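Local coordinates for enoyl-[acyl-carrier-protein] reductase [FMN] (Thermotoga maritima, PDB 5GVJ) that probably uses NADH and an FMN cofactor to reduce the double bond of enoyl-acyl-carrier-protein substrates in the elongation cycle of bacterial fatty acid synthesis, at residues K109-A120 and G132-G140. The protein carries 1 engineered substitution. Sequence-based numbering, arbitrary orientation.
Sequences KENGTKVIPVVA and GADAVIAEG
D134 grips V115 twice, once by side chain and once by backbone, just ahead of the point where two neighbouring parallel strands of the TIM barrel begin their regular pairing. Its OD2 accepts a hydrogen bond on the anti side of the carboxylate (V115 N to D134 OD2, 2.9 Å), and its own backbone N-H answers in the carbonyl plane (D134 N to V115 O, 3.0 Å). CG lies beside the D134 backbone N (chi1 -64°), which lets one residue offer donor and acceptor to the same partner. The K114 side chain runs across that of D134, its CD 3.9 Å from D134 CG.

P117 has no N-H to give, and its CD sits 3.3 Å from A135 O, where a strand donor might otherwise point. Beyond it the pairing is regular: I137 N binds P117 O, V119 N binds I137 O and E139 N binds V119 O, the last two nearly along the C=O axis. Strands 114-119 and 136-139 are joined through helix 122-130 as a beta-alpha-beta unit; V119 packs on that helix from one face of the sheet.

On the other face I137 meets both I116 and V118, and also touches I168 and A170 of strand 167-170, the next strand on the far side of 136-139. E139, which binds FMN in this protein though the flavin is absent from this model, stands at the C-terminal end of its strand, and its CB rests 3.7 Å from V118 CG1.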
ATOM      1  N   LYS A 109     -10.635 -13.015  26.786  1.00 22.25           N
ATOM      2  CA  LYS A 109     -11.794 -12.135  26.848  1.00 22.59           C
ATOM      3  C   LYS A 109     -12.609 -12.360  28.110  1.00 22.91           C
ATOM      4  O   LYS A 109     -13.100 -11.398  28.711  1.00 21.42           O
ATOM      5  CB  LYS A 109     -12.667 -12.334  25.623  1.00 23.79           C
ATOM      6  CG  LYS A 109     -12.199 -11.540  24.449  1.00 23.48           C
ATOM      7  CD  LYS A 109     -13.249 -11.597  23.397  1.00 29.96           C
ATOM      8  CE  LYS A 109     -14.470 -10.801  23.806  1.00 33.24           C
ATOM      9  NZ  LYS A 109     -15.439 -10.696  22.693  1.00 31.18           N
ATOM     10  N   GLU A 110     -12.777 -13.619  28.525  1.00 19.06           N
ATOM     11  CA  GLU A 110     -13.495 -13.874  29.774  1.00 22.42           C
ATOM     12  C   GLU A 110     -12.865 -13.143  30.950  1.00 21.38           C
ATOM     13  O   GLU A 110     -13.565 -12.768  31.894  1.00 23.31           O
ATOM     14  CB  GLU A 110     -13.566 -15.379  30.036  1.00 21.47           C
ATOM     15  CG  GLU A 110     -14.548 -16.041  29.092  1.00 29.73           C
ATOM     16  CD  GLU A 110     -14.846 -17.476  29.443  1.00 34.58           C
ATOM     17  OE1 GLU A 110     -14.133 -18.038  30.299  1.00 36.65           O
ATOM     18  OE2 GLU A 110     -15.790 -18.039  28.849  1.00 40.51           O
ATOM     19  N   ASN A 111     -11.563 -12.896  30.904  1.00 20.62           N
ATOM     20  CA  ASN A 111     -10.891 -12.208  31.999  1.00 22.28           C
ATOM     21  C   ASN A 111     -10.694 -10.710  31.743  1.00 25.32           C
ATOM     22  O   ASN A 111      -9.929 -10.063  32.468  1.00 26.06           O
ATOM     23  CB  ASN A 111      -9.568 -12.913  32.298  1.00 18.77           C
ATOM     24  CG  ASN A 111      -9.787 -14.240  33.030  1.00 22.80           C
ATOM     25  OD1 ASN A 111      -9.995 -14.250  34.245  1.00 24.15           O
ATOM     26  ND2 ASN A 111      -9.770 -15.354  32.295  1.00 20.09           N
ATOM     27  N   GLY A 112     -11.386 -10.143  30.755  1.00 26.60           N
ATOM     28  CA  GLY A 112     -11.415  -8.703  30.550  1.00 28.30           C
ATOM     29  C   GLY A 112     -10.332  -8.133  29.656  1.00 28.52           C
ATOM     30  O   GLY A 112     -10.229  -6.905  29.540  1.00 26.32           O
ATOM     31  N   THR A 113      -9.517  -8.975  29.036  1.00 27.02           N
ATOM     32  CA  THR A 113      -8.476  -8.504  28.138  1.00 22.44           C
ATOM     33  C   THR A 113      -9.068  -8.232  26.756  1.00 22.00           C
ATOM     34  O   THR A 113      -9.926  -8.981  26.280  1.00 23.24           O
ATOM     35  CB  THR A 113      -7.365  -9.551  28.059  1.00 24.12           C
ATOM     36  OG1 THR A 113      -6.721  -9.649  29.334  1.00 30.10           O
ATOM     37  CG2 THR A 113      -6.330  -9.190  27.006  1.00 21.06           C
ATOM     38  N   LYS A 114      -8.640  -7.136  26.119  1.00 21.48           N
ATOM     39  CA  LYS A 114      -8.999  -6.880  24.722  1.00 15.95           C
ATOM     40  C   LYS A 114      -8.012  -7.617  23.826  1.00 20.00           C
ATOM     41  O   LYS A 114      -6.795  -7.502  24.010  1.00 19.15           O
ATOM     42  CB  LYS A 114      -8.995  -5.387  24.398  1.00 17.70           C
ATOM     43  CG  LYS A 114      -9.871  -4.533  25.319  1.00 21.04           C
ATOM     44  CD  LYS A 114     -11.335  -4.935  25.208  1.00 27.60           C
ATOM     45  CE  LYS A 114     -12.236  -3.897  25.868  1.00 32.37           C
ATOM     46  NZ  LYS A 114     -11.784  -3.565  27.243  1.00 35.91           N
ATOM     47  N   VAL A 115      -8.534  -8.376  22.862  1.00 18.14           N
ATOM     48  CA  VAL A 115      -7.724  -9.272  22.044  1.00 15.08           C
ATOM     49  C   VAL A 115      -7.714  -8.748  20.615  1.00 16.26           C
ATOM     50  O   VAL A 115      -8.778  -8.556  20.012  1.00 13.10           O
ATOM     51  CB  VAL A 115      -8.251 -10.712  22.111  1.00 19.55           C
ATOM     52  CG1 VAL A 115      -7.390 -11.628  21.271  1.00 18.74           C
ATOM     53  CG2 VAL A 115      -8.286 -11.184  23.579  1.00 15.69           C
ATOM     54  N   ILE A 116      -6.517  -8.509  20.078  1.00 17.46           N
ATOM     55  CA  ILE A 116      -6.374  -7.915  18.747  1.00 16.01           C
ATOM     56  C   ILE A 116      -5.376  -8.730  17.931  1.00 18.38           C
ATOM     57  O   ILE A 116      -4.178  -8.420  17.948  1.00 16.71           O
ATOM     58  CB  ILE A 116      -5.930  -6.443  18.834  1.00 18.15           C
ATOM     59  CG1 ILE A 116      -6.873  -5.653  19.743  1.00 14.62           C
ATOM     60  CG2 ILE A 116      -5.940  -5.796  17.433  1.00 16.44           C
ATOM     61  CD1 ILE A 116      -6.489  -4.185  19.912  1.00 14.62           C
ATOM     62  N   PRO A 117      -5.817  -9.759  17.200  1.00 19.32           N
ATOM     63  CA  PRO A 117      -4.894 -10.521  16.351  1.00 19.13           C
ATOM     64  C   PRO A 117      -4.388  -9.674  15.192  1.00 20.42           C
ATOM     65  O   PRO A 117      -5.095  -8.805  14.684  1.00 20.83           O
ATOM     66  CB  PRO A 117      -5.757 -11.686  15.831  1.00 20.05           C
ATOM     67  CG  PRO A 117      -6.971 -11.723  16.712  1.00 17.84           C
ATOM     68  CD  PRO A 117      -7.186 -10.288  17.137  1.00 15.25           C
ATOM     69  N   VAL A 118      -3.155  -9.939  14.775  1.00 21.74           N
ATOM     70  CA  VAL A 118      -2.605  -9.362  13.547  1.00 21.70           C
ATOM     71  C   VAL A 118      -2.902 -10.330  12.409  1.00 20.20           C
ATOM     72  O   VAL A 118      -2.678 -11.537  12.539  1.00 23.66           O
ATOM     73  CB  VAL A 118      -1.092  -9.098  13.683  1.00 19.97           C
ATOM     74  CG1 VAL A 118      -0.528  -8.459  12.420  1.00 20.00           C
ATOM     75  CG2 VAL A 118      -0.795  -8.203  14.896  1.00 19.95           C
ATOM     76  N   VAL A 119      -3.451  -9.819  11.308  1.00 22.44           N
ATOM     77  CA  VAL A 119      -3.847 -10.663  10.187  1.00 22.11           C
ATOM     78  C   VAL A 119      -3.252 -10.096   8.906  1.00 22.51           C
ATOM     79  O   VAL A 119      -3.020  -8.891   8.786  1.00 18.00           O
ATOM     80  CB  VAL A 119      -5.381 -10.792  10.054  1.00 19.15           C
ATOM     81  CG1 VAL A 119      -5.994 -11.321  11.354  1.00 26.40           C
ATOM     82  CG2 VAL A 119      -5.999  -9.459   9.678  1.00 18.82           C
ATOM     83  N   ALA A 120      -2.969 -10.985   7.958  1.00 22.73           N
ATOM     84  CA  ALA A 120      -2.526 -10.581   6.631  1.00 24.87           C
ATOM     85  C   ALA A 120      -3.518 -11.033   5.574  1.00 24.78           C
ATOM     86  O   ALA A 120      -3.216 -10.989   4.371  1.00 26.21           O
ATOM     87  CB  ALA A 120      -1.123 -11.131   6.347  1.00 23.86           C
ATOM     88  N   GLY A 132     -14.332 -14.065  18.422  1.00 19.15           N
ATOM     89  CA  GLY A 132     -14.476 -13.113  19.501  1.00 18.67           C
ATOM     90  C   GLY A 132     -13.450 -11.988  19.564  1.00 21.69           C
ATOM     91  O   GLY A 132     -13.427 -11.255  20.556  1.00 17.97           O
ATOM     92  N   ALA A 133     -12.618 -11.810  18.546  1.00 21.95           N
ATOM     93  CA  ALA A 133     -11.641 -10.731  18.599  1.00 16.64           C
ATOM     94  C   ALA A 133     -12.334  -9.383  18.778  1.00 15.21           C
ATOM     95  O   ALA A 133     -13.415  -9.139  18.230  1.00 19.08           O
ATOM     96  CB  ALA A 133     -10.775 -10.732  17.339  1.00 15.32           C
ATOM     97  N   ASP A 134     -11.705  -8.505  19.563  1.00 17.56           N
ATOM     98  CA  ASP A 134     -12.245  -7.167  19.786  1.00 15.73           C
ATOM     99  C   ASP A 134     -11.906  -6.221  18.651  1.00 16.16           C
ATOM    100  O   ASP A 134     -12.649  -5.271  18.404  1.00 18.23           O
ATOM    101  CB  ASP A 134     -11.720  -6.590  21.103  1.00 17.01           C
ATOM    102  CG  ASP A 134     -12.189  -7.391  22.303  1.00 22.80           C
ATOM    103  OD1 ASP A 134     -13.355  -7.199  22.712  1.00 23.73           O
ATOM    104  OD2 ASP A 134     -11.417  -8.225  22.811  1.00 19.58           O
ATOM    105  N   ALA A 135     -10.787  -6.455  17.975  1.00 17.72           N
ATOM    106  CA  ALA A 135     -10.366  -5.656  16.833  1.00 17.17           C
ATOM    107  C   ALA A 135      -9.325  -6.487  16.107  1.00 14.70           C
ATOM    108  O   ALA A 135      -8.914  -7.537  16.595  1.00 15.89           O
ATOM    109  CB  ALA A 135      -9.797  -4.295  17.267  1.00 15.94           C
ATOM    110  N   VAL A 136      -8.903  -6.021  14.933  1.00 14.82           N
ATOM    111  CA  VAL A 136      -7.861  -6.717  14.189  1.00 11.45           C
ATOM    112  C   VAL A 136      -6.881  -5.703  13.645  1.00 14.08           C
ATOM    113  O   VAL A 136      -7.256  -4.582  13.283  1.00 15.87           O
ATOM    114  CB  VAL A 136      -8.411  -7.590  13.039  1.00 13.81           C
ATOM    115  CG1 VAL A 136      -9.311  -8.664  13.587  1.00 17.91           C
ATOM    116  CG2 VAL A 136      -9.134  -6.731  12.019  1.00 15.82           C
ATOM    117  N   ILE A 137      -5.620  -6.099  13.613  1.00 13.59           N
ATOM    118  CA  ILE A 137      -4.572  -5.344  12.957  1.00 14.77           C
ATOM    119  C   ILE A 137      -4.403  -5.957  11.577  1.00 17.91           C
ATOM    120  O   ILE A 137      -4.131  -7.160  11.450  1.00 17.42           O
ATOM    121  CB  ILE A 137      -3.261  -5.383  13.759  1.00 16.82           C
ATOM    122  CG1 ILE A 137      -3.422  -4.657  15.108  1.00 14.22           C
ATOM    123  CG2 ILE A 137      -2.130  -4.729  12.959  1.00 13.70           C
ATOM    124  CD1 ILE A 137      -2.447  -5.124  16.189  1.00 18.68           C
ATOM    125  N   ALA A 138      -4.616  -5.153  10.542  1.00 12.37           N
ATOM    126  CA  ALA A 138      -4.420  -5.591   9.170  1.00 15.04           C
ATOM    127  C   ALA A 138      -3.035  -5.110   8.779  1.00 15.96           C
ATOM    128  O   ALA A 138      -2.810  -3.909   8.637  1.00 15.57           O
ATOM    129  CB  ALA A 138      -5.504  -5.027   8.254  1.00 13.61           C
ATOM    130  N   GLU A 139      -2.098  -6.033   8.649  1.00 15.94           N
ATOM    131  CA  GLU A 139      -0.696  -5.667   8.474  1.00 15.99           C
ATOM    132  C   GLU A 139      -0.271  -5.924   7.036  1.00 16.09           C
ATOM    133  O   GLU A 139      -0.143  -7.082   6.622  1.00 16.65           O
ATOM    134  CB  GLU A 139       0.187  -6.445   9.448  1.00 16.14           C
ATOM    135  CG  GLU A 139       1.657  -6.113   9.296  1.00 17.63           C
ATOM    136  CD  GLU A 139       2.504  -6.794  10.353  1.00 26.04           C
ATOM    137  OE1 GLU A 139       2.926  -7.947  10.140  1.00 28.69           O
ATOM    138  OE2 GLU A 139       2.728  -6.169  11.401  1.00 31.84           O
ATOM    139  N   GLY A 140      -0.031  -4.849   6.284  1.00 17.39           N
ATOM    140  CA  GLY A 140       0.443  -4.987   4.921  1.00 15.18           C
ATOM    141  C   GLY A 140       1.900  -5.404   4.850  1.00 17.37           C
ATOM    142  O   GLY A 140       2.698  -5.189   5.772  1.00 15.17           O
TER